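DnaJ homolog subfamily C member 10 (Mus musculus, PDB 3APQ) works in the endoplasmic reticulum as a disulfide reductase, aiding both the correct folding of proteins and the degradation of misfolded ones. Local coordinates at residues F90-D95 with T135-A140. Numbering follows the deposited sequence.
Sequences FGIYDD and TWREFA
Tyr93 and Arg137 bring the two backbones together, their CA atoms 8.0 Å apart, where a type I beta turn from Gly91 to Asp94 meets helix 127-142, the helix of the thioredoxin fold that begins at its CxxC motif. The turn lies in the loop between helix 83-88 and strand 100-101; Asp94 OD2 forms a salt bridge with Arg20 of the J domain, consistent with the turn sitting where the two domains meet. The phenol of Tyr93 touches Asn120 of strand 117-122 and Ala151 of strand 148-153. Trp136 CD1 lies over one face of this ring, 3.8 Å from Tyr93 CZ, and the ring planes are inclined at 56°. The other face is taken by Ile92 CG2, 3.5 Å above the ring centre. Arg137 CG comes in at the ring edge, 4.0 Å from Tyr93 CE1. From there the arginine chain runs extended to NE (chi3 -180°), carrying the guanidinium past the phenol toward the loop, where NE forms a salt bridge with Asp96, just beyond the turn. At the guanidinium end, Arg137 NH2 donates to Ile92 O at 3.0 Å, with the oxygen in the guanidinium plane but the nitrogen 38° out of the carbonyl plane.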
ATOM      1  N   PHE A  90      -2.165   4.863  -7.247  1.00 16.75           N
ATOM      2  CA  PHE A  90      -1.146   3.826  -7.109  1.00 16.21           C
ATOM      3  C   PHE A  90      -0.120   4.262  -6.053  1.00 16.77           C
ATOM      4  O   PHE A  90       0.387   5.378  -6.123  1.00 16.74           O
ATOM      5  CB  PHE A  90      -0.475   3.595  -8.465  1.00 16.63           C
ATOM      6  CG  PHE A  90       0.522   2.504  -8.422  1.00 18.43           C
ATOM      7  CD1 PHE A  90       0.114   1.166  -8.404  1.00 18.37           C
ATOM      8  CD2 PHE A  90       1.885   2.801  -8.306  1.00 21.29           C
ATOM      9  CE1 PHE A  90       1.060   0.128  -8.358  1.00 21.29           C
ATOM     10  CE2 PHE A  90       2.854   1.781  -8.240  1.00 20.28           C
ATOM     11  CZ  PHE A  90       2.440   0.430  -8.275  1.00 21.51           C
ATOM     12  N   GLY A  91       0.155   3.401  -5.073  1.00 15.58           N
ATOM     13  CA  GLY A  91       1.128   3.738  -4.010  1.00 15.92           C
ATOM     14  C   GLY A  91       0.764   5.034  -3.308  1.00 16.33           C
ATOM     15  O   GLY A  91       1.606   5.916  -3.122  1.00 15.31           O
ATOM     16  N   ILE A  92      -0.519   5.152  -2.949  1.00 15.59           N
ATOM     17  CA  ILE A  92      -1.114   6.406  -2.489  1.00 18.22           C
ATOM     18  C   ILE A  92      -0.283   7.146  -1.457  1.00 15.50           C
ATOM     19  O   ILE A  92      -0.187   8.381  -1.486  1.00 14.28           O
ATOM     20  CB  ILE A  92      -2.560   6.090  -1.794  1.00 18.34           C
ATOM     21  CG1 ILE A  92      -3.530   5.665  -2.892  1.00 26.85           C
ATOM     22  CG2 ILE A  92      -3.173   7.266  -1.136  1.00 22.88           C
ATOM     23  CD1 ILE A  92      -3.296   6.483  -4.219  1.00 25.32           C
ATOM     24  N   TYR A  93       0.224   6.402  -0.490  1.00 13.72           N
ATOM     25  CA  TYR A  93       0.881   7.080   0.639  1.00 13.15           C
ATOM     26  C   TYR A  93       2.371   6.965   0.627  1.00 13.84           C
ATOM     27  O   TYR A  93       2.958   7.251   1.655  1.00 12.23           O
ATOM     28  CB  TYR A  93       0.334   6.559   1.996  1.00 13.33           C
ATOM     29  CG  TYR A  93      -1.144   6.935   2.176  1.00 12.46           C
ATOM     30  CD1 TYR A  93      -1.559   8.280   2.242  1.00 14.34           C
ATOM     31  CD2 TYR A  93      -2.125   5.930   2.239  1.00 16.23           C
ATOM     32  CE1 TYR A  93      -2.916   8.619   2.406  1.00 14.23           C
ATOM     33  CE2 TYR A  93      -3.465   6.259   2.348  1.00 13.49           C
ATOM     34  CZ  TYR A  93      -3.843   7.608   2.448  1.00 16.37           C
ATOM     35  OH  TYR A  93      -5.170   7.888   2.571  1.00 13.19           O
ATOM     36  N   ASP A  94       2.952   6.567  -0.507  1.00 14.30           N
ATOM     37  CA  ASP A  94       4.413   6.332  -0.635  1.00 16.44           C
ATOM     38  C   ASP A  94       5.288   7.555  -0.463  1.00 16.59           C
ATOM     39  O   ASP A  94       6.478   7.418  -0.178  1.00 18.32           O
ATOM     40  CB  ASP A  94       4.751   5.671  -1.960  1.00 15.60           C
ATOM     41  CG  ASP A  94       4.335   4.187  -1.989  1.00 17.61           C
ATOM     42  OD1 ASP A  94       3.892   3.647  -0.928  1.00 15.10           O
ATOM     43  OD2 ASP A  94       4.433   3.578  -3.072  1.00 17.41           O
ATOM     44  N   ASP A  95       4.718   8.752  -0.689  1.00 17.10           N
ATOM     45  CA  ASP A  95       5.473   9.973  -0.467  1.00 19.00           C
ATOM     46  C   ASP A  95       5.148  10.680   0.843  1.00 16.68           C
ATOM     47  O   ASP A  95       5.525  11.839   0.977  1.00 17.45           O
ATOM     48  CB  ASP A  95       5.243  10.980  -1.612  1.00 19.49           C
ATOM     49  CG  ASP A  95       5.672  10.456  -2.947  1.00 28.45           C
ATOM     50  OD1 ASP A  95       6.748   9.817  -3.054  1.00 34.47           O
ATOM     51  OD2 ASP A  95       4.959  10.716  -3.935  1.00 35.25           O
ATOM     52  N   THR A 135      -6.579  14.476   4.158  1.00 15.31           N
ATOM     53  CA  THR A 135      -6.796  14.607   5.606  1.00 17.31           C
ATOM     54  C   THR A 135      -6.030  13.552   6.380  1.00 15.73           C
ATOM     55  O   THR A 135      -5.431  13.884   7.401  1.00 17.27           O
ATOM     56  CB  THR A 135      -8.268  14.447   5.944  1.00 18.38           C
ATOM     57  OG1 THR A 135      -9.018  15.390   5.190  1.00 22.81           O
ATOM     58  CG2 THR A 135      -8.567  14.659   7.460  1.00 18.50           C
ATOM     59  N   TRP A 136      -6.009  12.293   5.893  1.00 14.81           N
ATOM     60  CA  TRP A 136      -5.234  11.270   6.563  1.00 13.44           C
ATOM     61  C   TRP A 136      -3.750  11.734   6.624  1.00 13.44           C
ATOM     62  O   TRP A 136      -3.076  11.534   7.625  1.00 13.60           O
ATOM     63  CB  TRP A 136      -5.374   9.955   5.796  1.00 12.62           C
ATOM     64  CG  TRP A 136      -4.851   8.746   6.518  1.00 14.79           C
ATOM     65  CD1 TRP A 136      -3.770   7.982   6.181  1.00 13.19           C
ATOM     66  CD2 TRP A 136      -5.360   8.208   7.757  1.00 10.76           C
ATOM     67  NE1 TRP A 136      -3.611   6.954   7.106  1.00 14.56           N
ATOM     68  CE2 TRP A 136      -4.566   7.085   8.083  1.00 13.14           C
ATOM     69  CE3 TRP A 136      -6.438   8.558   8.593  1.00 13.67           C
ATOM     70  CZ2 TRP A 136      -4.800   6.294   9.238  1.00 11.85           C
ATOM     71  CZ3 TRP A 136      -6.670   7.786   9.758  1.00  9.18           C
ATOM     72  CH2 TRP A 136      -5.866   6.674  10.054  1.00 14.91           C
ATOM     73  N   ARG A 137      -3.232  12.296   5.537  1.00 13.17           N
ATOM     74  CA  ARG A 137      -1.848  12.781   5.509  1.00 14.11           C
ATOM     75  C   ARG A 137      -1.621  13.934   6.511  1.00 15.66           C
ATOM     76  O   ARG A 137      -0.615  13.952   7.209  1.00 15.16           O
ATOM     77  CB  ARG A 137      -1.498  13.330   4.126  1.00 14.99           C
ATOM     78  CG  ARG A 137      -1.456  12.270   3.020  1.00 12.35           C
ATOM     79  CD  ARG A 137      -1.242  12.969   1.680  1.00 16.91           C
ATOM     80  NE  ARG A 137      -1.215  11.922   0.665  1.00 15.11           N
ATOM     81  CZ  ARG A 137      -2.089  11.816  -0.323  1.00 21.27           C
ATOM     82  NH1 ARG A 137      -3.000  12.790  -0.528  1.00 15.98           N
ATOM     83  NH2 ARG A 137      -2.011  10.756  -1.141  1.00 19.06           N
ATOM     84  N   GLU A 138      -2.571  14.888   6.571  1.00 17.30           N
ATOM     85  CA  GLU A 138      -2.447  16.039   7.479  1.00 18.62           C
ATOM     86  C   GLU A 138      -2.530  15.560   8.940  1.00 18.38           C
ATOM     87  O   GLU A 138      -1.758  16.014   9.819  1.00 16.55           O
ATOM     88  CB  GLU A 138      -3.542  17.104   7.181  1.00 21.00           C
ATOM     89  CG  GLU A 138      -3.496  18.305   8.177  1.00 27.61           C
ATOM     90  CD  GLU A 138      -4.645  19.336   7.991  1.00 34.16           C
ATOM     91  OE1 GLU A 138      -5.784  18.933   7.601  1.00 33.85           O
ATOM     92  OE2 GLU A 138      -4.395  20.534   8.284  1.00 33.35           O
ATOM     93  N   PHE A 139      -3.445  14.624   9.183  1.00 15.71           N
ATOM     94  CA  PHE A 139      -3.599  14.040  10.516  1.00 16.47           C
ATOM     95  C   PHE A 139      -2.299  13.323  10.937  1.00 14.93           C
ATOM     96  O   PHE A 139      -1.811  13.484  12.081  1.00 15.35           O
ATOM     97  CB  PHE A 139      -4.801  13.075  10.469  1.00 17.48           C
ATOM     98  CG  PHE A 139      -4.783  12.021  11.523  1.00 17.95           C
ATOM     99  CD1 PHE A 139      -4.983  12.350  12.850  1.00 16.34           C
ATOM    100  CD2 PHE A 139      -4.576  10.699  11.191  1.00 18.30           C
ATOM    101  CE1 PHE A 139      -4.975  11.357  13.830  1.00 18.97           C
ATOM    102  CE2 PHE A 139      -4.533   9.720  12.160  1.00 17.73           C
ATOM    103  CZ  PHE A 139      -4.742  10.064  13.498  1.00 17.70           C
ATOM    104  N   ALA A 140      -1.751  12.508  10.025  1.00 14.40           N
ATOM    105  CA  ALA A 140      -0.529  11.746  10.336  1.00 13.70           C
ATOM    106  C   ALA A 140       0.639  12.668  10.704  1.00 14.86           C
ATOM    107  O   ALA A 140       1.433  12.362  11.608  1.00 15.85           O
ATOM    108  CB  ALA A 140      -0.125  10.759   9.157  1.00 12.27           C
TER